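Local coordinates for regulatory protein SdiA (Escherichia coli, PDB 4LFU) that acts as a LuxR-type quorum-sensing receptor and transcription factor that binds foreign autoinducers and activates transcription of the ftsQAZ cell-division genes, at residues Asn179-Lys182 against Arg183-Glu186; Lys185-Leu188 against Arg189-Glu193; Gly194-Ser197 against Ala198-Ala201; His214-Asn217 against Met218-Lys221. One frame throughout, in Å; residues are numbered along the deposited sequence.

All four contacts are local and lie in the C-terminal LuxR-type helix-turn-helix domain, and none encloses another along the chain. Interaction 1 turns the incoming loop into helix 182-192; interaction 2 shares K185 and E186 with it and carries the same helix to its end. After the turn at G194, interaction 3 starts helix 197-204. Interaction 4 lies further on, within helix 208-222. In space the order folds back: interaction 4 touches interaction 1 through the charge pair E184-K221 and interaction 2 through T191-Q215, while W190 and T191 of interaction 2 pack on I200 of interaction 3. Helix 182-192 thus joins the other elements.

Interaction 1. Residues Asn179-Lys182 against Arg183-Glu186; sequences NFSK and REKE
A capping box starts helix 182-192, with S181 as the N-cap and E184 as its partner. The OG of S181 accepts from the backbone N of E184 at 2.9 Å; chi1 of 74° sets the hydroxyl between the backbone N and the carbonyl carbon. In return, the N of S181 gives its hydrogen to OE2 of E184 over 3.2 Å, almost straight (169°), on the anti side and well out of the carboxylate plane. Serine suits the cap because its short hydroxyl reaches a first-turn N-H that has no i-4 helix carbonyl, and glutamate is long enough to reach back to the N of S181. OE2 also pairs with K221 of helix 208-222, so one oxygen serves cap and tertiary fold. Just before the cap, CB of F180 lies 3.8 Å from OE2 of E184, ring and carboxylate nearly perpendicular, and CE of K185 comes 3.1 Å from O of F180. Within the first turn, R183 NH1 forms a salt bridge with E186 OE1 at 2.9 Å, on the syn side but tilted from its plane. Such a reciprocal serine-glutamate pair is the classical capping box, here opening the first helix of the DNA-binding domain.

Interaction 2. Residues Lys185-Leu188 against Arg189-Glu193; sequences KEIL and RWTAE
The guanidinium of R189 lies with one face against the backbone of the preceding turn: CA of E186 and O of K185 sit over that face, both toward its rim, with NH2 3.4 Å from the E186 CA. This is i to i+4 and i to i+3 packing within helix 182-192 of the LuxR-type helix-turn-helix domain. The chain of R189 bends at chi3 (-65°), which folds the flat group back over the helix. NH2 also lies 3.6 Å from CB of E186, while the carboxylate of E186 points elsewhere, to its salt bridge with R183. The indole of W190 meets the same turn obliquely, its CD1 3.3 Å from O of E186, and beyond it packs on I200 and I203 of helix 197-204; a broad aromatic suits this junction between helices. T191 fits a buried position because its OG1 both donates to O of I187 and accepts from NE2 of Q215, while its methyl adds apolar surface. The O of I187 accepts from both N and OG1 of T191, which approach from opposite faces of the carbonyl plane; OG1 donates at 2.9 Å from 37° above that plane.

Interaction 3. Residues Gly194-Ser197 against Ala198-Ala201; sequences GKTS and AEIA
OE1 of E199 lies 3.1 Å from the backbone N of T196 and equally 3.1 Å from OG1 of T196. The bond from N is almost perfectly straight, at 177°, and uses the anti lone pair of OE1. In the other direction the N of E199 reaches OG1 of T196 in a weak bond of 3.4 Å. Together these make a capping box at the N-cap of helix 197-204. Threonine serves here because chi1 of 62° turns its hydroxyl toward the backbone N-H of E199, while glutamate has just the length to come back to the N of the cap. G194 ends the preceding helix in a Schellman motif; its positive phi is one that glycine, lacking a CB, adopts without strain. Between these two points K195 crosses E199 at about a right angle, its NZ 4.5 Å from OE2, too far for a salt bridge, though the opposite charges probably attract weakly. Its CB packs 3.6 Å from CG1 of I200, a buried residue whose branched side chain also rests on W190 and T191 of helix 182-192. OG of S197 hydrogen-bonds OD1 of N212 in helix 208-222. The negative charge of E199 near the N-terminal end probably interacts favourably with the dipole of this helix, the first of the predicted DNA-binding helix-turn-helix, and so may help define where it starts.

Interaction 4. Residues His214-Asn217 against Met218-Lys221; sequences HQKN and MQKK
From its CB, 3.6 Å from O of Q215, the side chain of M218 runs back along helix 208-222, the second helix of the predicted helix-turn-helix and probably the DNA-recognition helix, as in the LuxR family. CG lies 3.6 Å from O of H214, the carbonyl that also accepts from the N of M218. SD comes next and packs on the backbone of E184 in helix 182-192. A bend at chi3 (-70°) then turns the methyl back, so that CE meets O of H214 and, at 3.5 Å, OE1 of Q215. Methionine suits this buried place because its flexible, unbranched thioether can bend between helices 182-192 and 227-237, with L188, F180 and V230 as neighbours. Q215 crosses it obliquely, its NE2 bonded to T191. On another side of the helix, N217 and K220 lie side by side and point the same way, CE of K220 3.8 Å from OD1 of N217, while N217 also touches E184. A lysine suits position 221 because its long extended chain takes NZ back to the start of helix 182-192, where, besides E184, it bonds O of N179. Near its root this chain stays close to the previous turn, CG of K221 lying 3.3 Å from O of N217, the same oxygen that accepts from the N of K221 at 2.9 Å.

Interaction 1. Residues Asn179-Lys182 against Arg183-Glu186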
loop_
_atom_site.group_PDB
_atom_site.type_symbol
_atom_site.label_atom_id
_atom_site.label_comp_id
_atom_site.label_asym_id
_atom_site.label_seq_id
_atom_site.Cartn_x
_atom_site.Cartn_y
_atom_site.Cartn_z
ATOM N N ASN A 179 16.276 -5.045 11.542
ATOM C CA ASN A 179 15.919 -5.226 12.943
ATOM C C ASN A 179 16.551 -4.103 13.742
ATOM O O ASN A 179 17.680 -4.215 14.191
ATOM C CB ASN A 179 16.383 -6.592 13.464
ATOM C CG ASN A 179 15.704 -7.750 12.755
ATOM O OD1 ASN A 179 14.465 -7.788 12.609
ATOM N ND2 ASN A 179 16.512 -8.711 12.298
ATOM N N PHE A 180 15.834 -3.004 13.874
ATOM C CA PHE A 180 16.392 -1.823 14.503
ATOM C C PHE A 180 15.710 -1.634 15.836
ATOM O O PHE A 180 14.537 -1.955 15.987
ATOM C CB PHE A 180 16.226 -0.549 13.644
ATOM C CG PHE A 180 17.045 -0.535 12.363
ATOM C CD1 PHE A 180 18.084 -1.447 12.139
ATOM C CD2 PHE A 180 16.785 0.422 11.385
ATOM C CE1 PHE A 180 18.830 -1.423 10.947
ATOM C CE2 PHE A 180 17.535 0.457 10.198
ATOM C CZ PHE A 180 18.558 -0.464 9.990
ATOM N N SER A 181 16.473 -1.110 16.792
ATOM C CA SER A 181 15.985 -0.815 18.127
ATOM C C SER A 181 15.097 0.390 18.027
ATOM O O SER A 181 15.171 1.140 17.050
ATOM C CB SER A 181 17.166 -0.489 19.053
ATOM O OG SER A 181 17.706 0.809 18.766
ATOM N N LYS A 182 14.275 0.584 19.053
ATOM C CA LYS A 182 13.436 1.769 19.183
ATOM C C LYS A 182 14.241 3.058 19.027
ATOM O O LYS A 182 13.814 3.975 18.335
ATOM C CB LYS A 182 12.749 1.790 20.552
ATOM C CG LYS A 182 11.466 0.987 20.658
ATOM C CD LYS A 182 10.621 1.451 21.876
ATOM C CE LYS A 182 10.320 2.982 21.849
ATOM N NZ LYS A 182 9.448 3.450 20.684
ATOM N N ARG A 183 15.380 3.134 19.713
ATOM C CA ARG A 183 16.238 4.321 19.680
ATOM C C ARG A 183 16.861 4.543 18.302
ATOM O O ARG A 183 16.957 5.672 17.845
ATOM C CB ARG A 183 17.344 4.209 20.730
ATOM C CG ARG A 183 18.329 5.364 20.735
ATOM C CD ARG A 183 17.624 6.645 21.057
ATOM N NE ARG A 183 18.358 7.417 22.047
ATOM C CZ ARG A 183 17.821 8.362 22.812
ATOM N NH1 ARG A 183 16.533 8.661 22.703
ATOM N NH2 ARG A 183 18.585 8.999 23.693
ATOM N N GLU A 184 17.283 3.466 17.645
ATOM C CA GLU A 184 17.786 3.550 16.269
ATOM C C GLU A 184 16.726 4.137 15.330
ATOM O O GLU A 184 17.001 5.101 14.628
ATOM C CB GLU A 184 18.300 2.180 15.794
ATOM C CG GLU A 184 19.619 1.822 16.454
ATOM C CD GLU A 184 20.153 0.420 16.130
ATOM O OE1 GLU A 184 21.370 0.226 16.337
ATOM O OE2 GLU A 184 19.387 -0.480 15.706
ATOM N N LYS A 185 15.513 3.570 15.350
ATOM C CA LYS A 185 14.361 4.069 14.579
ATOM C C LYS A 185 14.038 5.549 14.856
ATOM O O LYS A 185 13.796 6.334 13.917
ATOM C CB LYS A 185 13.121 3.202 14.812
ATOM C CG LYS A 185 13.230 1.802 14.233
ATOM C CD LYS A 185 11.907 1.050 14.306
ATOM C CE LYS A 185 12.088 -0.289 15.034
ATOM N NZ LYS A 185 11.407 -1.467 14.376
ATOM N N GLU A 186 14.073 5.943 16.129
ATOM C CA GLU A 186 13.847 7.349 16.504
ATOM C C GLU A 186 14.861 8.306 15.867
ATOM O O GLU A 186 14.485 9.315 15.287
ATOM C CB GLU A 186 13.819 7.501 18.029
ATOM C CG GLU A 186 13.793 8.954 18.527
ATOM C CD GLU A 186 13.670 9.039 20.044
ATOM O OE1 GLU A 186 14.468 8.377 20.738
ATOM O OE2 GLU A 186 12.763 9.750 20.548
#

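Interaction 2. Residues Lys185-Leu188 against Arg189-Glu193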
loop_
_atom_site.group_PDB
_atom_site.type_symbol
_atom_site.label_atom_id
_atom_site.label_comp_id
_atom_site.label_asym_id
_atom_site.label_seq_id
_atom_site.Cartn_x
_atom_site.Cartn_y
_atom_site.Cartn_z
ATOM N N LYS A 185 15.513 3.570 15.350
ATOM C CA LYS A 185 14.361 4.069 14.579
ATOM C C LYS A 185 14.038 5.549 14.856
ATOM O O LYS A 185 13.796 6.334 13.917
ATOM C CB LYS A 185 13.121 3.202 14.812
ATOM C CG LYS A 185 13.230 1.802 14.233
ATOM C CD LYS A 185 11.907 1.050 14.306
ATOM C CE LYS A 185 12.088 -0.289 15.034
ATOM N NZ LYS A 185 11.407 -1.467 14.376
ATOM N N GLU A 186 14.073 5.943 16.129
ATOM C CA GLU A 186 13.847 7.349 16.504
ATOM C C GLU A 186 14.861 8.306 15.867
ATOM O O GLU A 186 14.485 9.315 15.287
ATOM C CB GLU A 186 13.819 7.501 18.029
ATOM C CG GLU A 186 13.793 8.954 18.527
ATOM C CD GLU A 186 13.670 9.039 20.044
ATOM O OE1 GLU A 186 14.468 8.377 20.738
ATOM O OE2 GLU A 186 12.763 9.750 20.548
ATOM N N ILE A 187 16.146 7.999 16.000
ATOM C CA ILE A 187 17.212 8.714 15.286
ATOM C C ILE A 187 17.041 8.700 13.747
ATOM O O ILE A 187 17.277 9.701 13.089
ATOM C CB ILE A 187 18.621 8.204 15.727
ATOM C CG1 ILE A 187 18.961 8.768 17.126
ATOM C CG2 ILE A 187 19.738 8.606 14.696
ATOM C CD1 ILE A 187 19.973 7.967 17.899
ATOM N N LEU A 188 16.608 7.565 13.193
ATOM C CA LEU A 188 16.368 7.439 11.761
ATOM C C LEU A 188 15.299 8.408 11.279
ATOM O O LEU A 188 15.495 9.103 10.290
ATOM C CB LEU A 188 16.013 6.004 11.404
ATOM C CG LEU A 188 16.512 5.617 10.012
ATOM C CD1 LEU A 188 18.034 5.897 9.843
ATOM C CD2 LEU A 188 16.151 4.164 9.769
ATOM N N ARG A 189 14.195 8.479 12.014
ATOM C CA ARG A 189 13.114 9.440 11.743
ATOM C C ARG A 189 13.533 10.897 11.667
ATOM O O ARG A 189 13.057 11.635 10.794
ATOM C CB ARG A 189 11.974 9.273 12.749
ATOM C CG ARG A 189 11.177 7.984 12.532
ATOM C CD ARG A 189 9.838 8.021 13.297
ATOM N NE ARG A 189 10.049 8.045 14.751
ATOM C CZ ARG A 189 10.282 6.965 15.493
ATOM N NH1 ARG A 189 10.327 5.750 14.938
ATOM N NH2 ARG A 189 10.452 7.100 16.796
ATOM N N TRP A 190 14.408 11.324 12.576
ATOM C CA TRP A 190 14.924 12.697 12.554
ATOM C C TRP A 190 15.880 12.898 11.382
ATOM O O TRP A 190 15.964 14.004 10.827
ATOM C CB TRP A 190 15.583 13.106 13.906
ATOM C CG TRP A 190 14.577 13.321 14.989
ATOM C CD1 TRP A 190 14.316 12.483 16.032
ATOM C CD2 TRP A 190 13.650 14.418 15.115
ATOM N NE1 TRP A 190 13.296 12.986 16.806
ATOM C CE2 TRP A 190 12.867 14.169 16.267
ATOM C CE3 TRP A 190 13.410 15.588 14.369
ATOM C CZ2 TRP A 190 11.860 15.046 16.698
ATOM C CZ3 TRP A 190 12.408 16.464 14.794
ATOM C CH2 TRP A 190 11.641 16.187 15.947
ATOM N N THR A 191 16.593 11.830 11.024
ATOM C CA THR A 191 17.470 11.823 9.842
ATOM C C THR A 191 16.682 12.065 8.531
ATOM O O THR A 191 17.046 12.921 7.698
ATOM C CB THR A 191 18.297 10.516 9.797
ATOM O OG1 THR A 191 19.119 10.474 10.965
ATOM C CG2 THR A 191 19.199 10.437 8.530
ATOM N N ALA A 192 15.582 11.334 8.396
ATOM C CA ALA A 192 14.700 11.422 7.247
ATOM C C ALA A 192 14.010 12.783 7.133
ATOM O O ALA A 192 13.532 13.137 6.058
ATOM C CB ALA A 192 13.674 10.291 7.310
ATOM N N GLU A 193 13.963 13.533 8.242
ATOM C CA GLU A 193 13.361 14.870 8.284
ATOM C C GLU A 193 14.364 15.957 7.947
ATOM O O GLU A 193 14.005 17.134 7.889
ATOM C CB GLU A 193 12.749 15.180 9.656
ATOM C CG GLU A 193 11.414 14.496 9.943
ATOM C CD GLU A 193 10.300 14.882 8.974
ATOM O OE1 GLU A 193 10.365 15.913 8.268
ATOM O OE2 GLU A 193 9.331 14.122 8.901
#

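Interaction 3. Residues Gly194-Ser197 against Ala198-Ala201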
loop_
_atom_site.group_PDB
_atom_site.type_symbol
_atom_site.label_atom_id
_atom_site.label_comp_id
_atom_site.label_asym_id
_atom_site.label_seq_id
_atom_site.Cartn_x
_atom_site.Cartn_y
_atom_site.Cartn_z
ATOM N N GLY A 194 15.617 15.563 7.742
ATOM C CA GLY A 194 16.669 16.495 7.358
ATOM C C GLY A 194 17.511 17.031 8.500
ATOM O O GLY A 194 18.294 17.961 8.296
ATOM N N LYS A 195 17.395 16.436 9.689
ATOM C CA LYS A 195 18.200 16.900 10.813
ATOM C C LYS A 195 19.624 16.377 10.731
ATOM O O LYS A 195 19.860 15.238 10.316
ATOM C CB LYS A 195 17.559 16.548 12.157
ATOM C CG LYS A 195 16.134 17.046 12.342
ATOM C CD LYS A 195 16.051 18.573 12.371
ATOM C CE LYS A 195 14.623 19.053 12.600
ATOM N NZ LYS A 195 14.525 20.535 12.388
ATOM N N THR A 196 20.570 17.238 11.098
ATOM C CA THR A 196 21.979 16.867 11.269
ATOM C C THR A 196 22.218 16.101 12.613
ATOM O O THR A 196 21.362 16.101 13.508
ATOM C CB THR A 196 22.868 18.132 11.200
ATOM O OG1 THR A 196 22.515 19.018 12.274
ATOM C CG2 THR A 196 22.668 18.860 9.874
ATOM N N SER A 197 23.365 15.443 12.738
ATOM C CA SER A 197 23.769 14.832 14.009
ATOM C C SER A 197 23.675 15.788 15.202
ATOM O O SER A 197 23.221 15.383 16.274
ATOM C CB SER A 197 25.191 14.280 13.931
ATOM O OG SER A 197 25.161 13.005 13.326
ATOM N N ALA A 198 24.093 17.043 14.996
ATOM C CA ALA A 198 24.074 18.083 16.041
ATOM C C ALA A 198 22.664 18.456 16.487
ATOM O O ALA A 198 22.402 18.614 17.687
ATOM C CB ALA A 198 24.820 19.319 15.567
ATOM N N GLU A 199 21.770 18.600 15.514
ATOM C CA GLU A 199 20.374 18.918 15.772
ATOM C C GLU A 199 19.646 17.767 16.460
ATOM O O GLU A 199 18.844 17.990 17.365
ATOM C CB GLU A 199 19.658 19.290 14.477
ATOM C CG GLU A 199 19.968 20.693 13.974
ATOM C CD GLU A 199 19.444 20.947 12.546
ATOM O OE1 GLU A 199 19.662 20.105 11.641
ATOM O OE2 GLU A 199 18.820 22.014 12.328
ATOM N N ILE A 200 19.919 16.543 16.018
ATOM C CA ILE A 200 19.355 15.361 16.660
ATOM C C ILE A 200 19.839 15.235 18.124
ATOM O O ILE A 200 19.069 14.863 19.001
ATOM C CB ILE A 200 19.620 14.058 15.819
ATOM C CG1 ILE A 200 18.965 14.200 14.430
ATOM C CG2 ILE A 200 19.081 12.813 16.529
ATOM C CD1 ILE A 200 19.354 13.132 13.405
ATOM N N ALA A 201 21.107 15.563 18.369
ATOM C CA ALA A 201 21.688 15.552 19.718
ATOM C C ALA A 201 20.934 16.509 20.660
ATOM O O ALA A 201 20.631 16.151 21.798
ATOM C CB ALA A 201 23.177 15.894 19.664
#

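Interaction 4. Residues His214-Asn217 against Met218-Lys221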
loop_
_atom_site.group_PDB
_atom_site.type_symbol
_atom_site.label_atom_id
_atom_site.label_comp_id
_atom_site.label_asym_id
_atom_site.label_seq_id
_atom_site.Cartn_x
_atom_site.Cartn_y
_atom_site.Cartn_z
ATOM N N HIS A 214 24.675 5.127 17.052
ATOM C CA HIS A 214 23.469 4.484 16.510
ATOM C C HIS A 214 23.420 4.411 14.969
ATOM O O HIS A 214 23.047 3.373 14.424
ATOM C CB HIS A 214 22.201 5.140 17.081
ATOM C CG HIS A 214 22.039 4.927 18.554
ATOM N ND1 HIS A 214 21.807 3.685 19.106
ATOM C CD2 HIS A 214 22.099 5.793 19.593
ATOM C CE1 HIS A 214 21.703 3.797 20.416
ATOM N NE2 HIS A 214 21.874 5.067 20.735
ATOM N N GLN A 215 23.807 5.505 14.304
ATOM C CA GLN A 215 23.900 5.575 12.842
ATOM C C GLN A 215 24.783 4.468 12.293
ATOM O O GLN A 215 24.387 3.751 11.381
ATOM C CB GLN A 215 24.438 6.935 12.345
ATOM C CG GLN A 215 23.591 8.168 12.641
ATOM C CD GLN A 215 22.295 8.254 11.848
ATOM O OE1 GLN A 215 21.838 7.281 11.235
ATOM N NE2 GLN A 215 21.667 9.430 11.898
ATOM N N LYS A 216 25.970 4.355 12.876
ATOM C CA LYS A 216 26.952 3.318 12.581
ATOM C C LYS A 216 26.467 1.895 12.740
ATOM O O LYS A 216 26.768 1.060 11.892
ATOM C CB LYS A 216 28.196 3.522 13.444
ATOM C CG LYS A 216 29.368 4.148 12.697
ATOM C CD LYS A 216 28.959 5.413 11.913
ATOM C CE LYS A 216 29.589 5.450 10.525
ATOM N NZ LYS A 216 29.065 6.616 9.724
ATOM N N ASN A 217 25.730 1.623 13.818
ATOM C CA ASN A 217 25.179 0.282 14.084
ATOM C C ASN A 217 24.121 -0.139 13.055
ATOM O O ASN A 217 24.028 -1.309 12.708
ATOM C CB ASN A 217 24.576 0.178 15.504
ATOM C CG ASN A 217 25.625 0.352 16.631
ATOM O OD1 ASN A 217 26.831 0.200 16.415
ATOM N ND2 ASN A 217 25.149 0.649 17.843
ATOM N N MET A 218 23.308 0.819 12.616
ATOM C CA MET A 218 22.282 0.608 11.600
ATOM C C MET A 218 22.951 0.383 10.225
ATOM O O MET A 218 22.500 -0.443 9.438
ATOM C CB MET A 218 21.350 1.820 11.541
ATOM C CG MET A 218 20.283 1.888 12.634
ATOM S SD MET A 218 19.120 3.271 12.447
ATOM C CE MET A 218 20.131 4.705 12.817
ATOM N N GLN A 219 24.024 1.129 9.969
ATOM C CA GLN A 219 24.824 0.991 8.753
ATOM C C GLN A 219 25.464 -0.372 8.725
ATOM O O GLN A 219 25.377 -1.069 7.721
ATOM C CB GLN A 219 25.886 2.103 8.658
ATOM C CG GLN A 219 25.347 3.359 8.026
ATOM C CD GLN A 219 26.101 4.619 8.380
ATOM O OE1 GLN A 219 25.502 5.599 8.849
ATOM N NE2 GLN A 219 27.401 4.628 8.136
ATOM N N LYS A 220 26.067 -0.760 9.851
ATOM C CA LYS A 220 26.651 -2.086 10.010
ATOM C C LYS A 220 25.645 -3.230 9.833
ATOM O O LYS A 220 25.922 -4.160 9.080
ATOM C CB LYS A 220 27.462 -2.172 11.330
ATOM C CG LYS A 220 27.784 -3.589 11.866
ATOM C CD LYS A 220 28.629 -3.559 13.190
ATOM C CE LYS A 220 27.919 -2.860 14.393
ATOM N NZ LYS A 220 26.476 -3.278 14.619
ATOM N N LYS A 221 24.481 -3.154 10.478
ATOM C CA LYS A 221 23.433 -4.194 10.347
ATOM C C LYS A 221 23.035 -4.554 8.902
ATOM O O LYS A 221 22.891 -5.741 8.592
ATOM C CB LYS A 221 22.155 -3.799 11.092
ATOM C CG LYS A 221 22.187 -4.013 12.570
ATOM C CD LYS A 221 21.013 -3.295 13.234
ATOM C CE LYS A 221 20.944 -3.592 14.729
ATOM N NZ LYS A 221 19.774 -2.874 15.365
#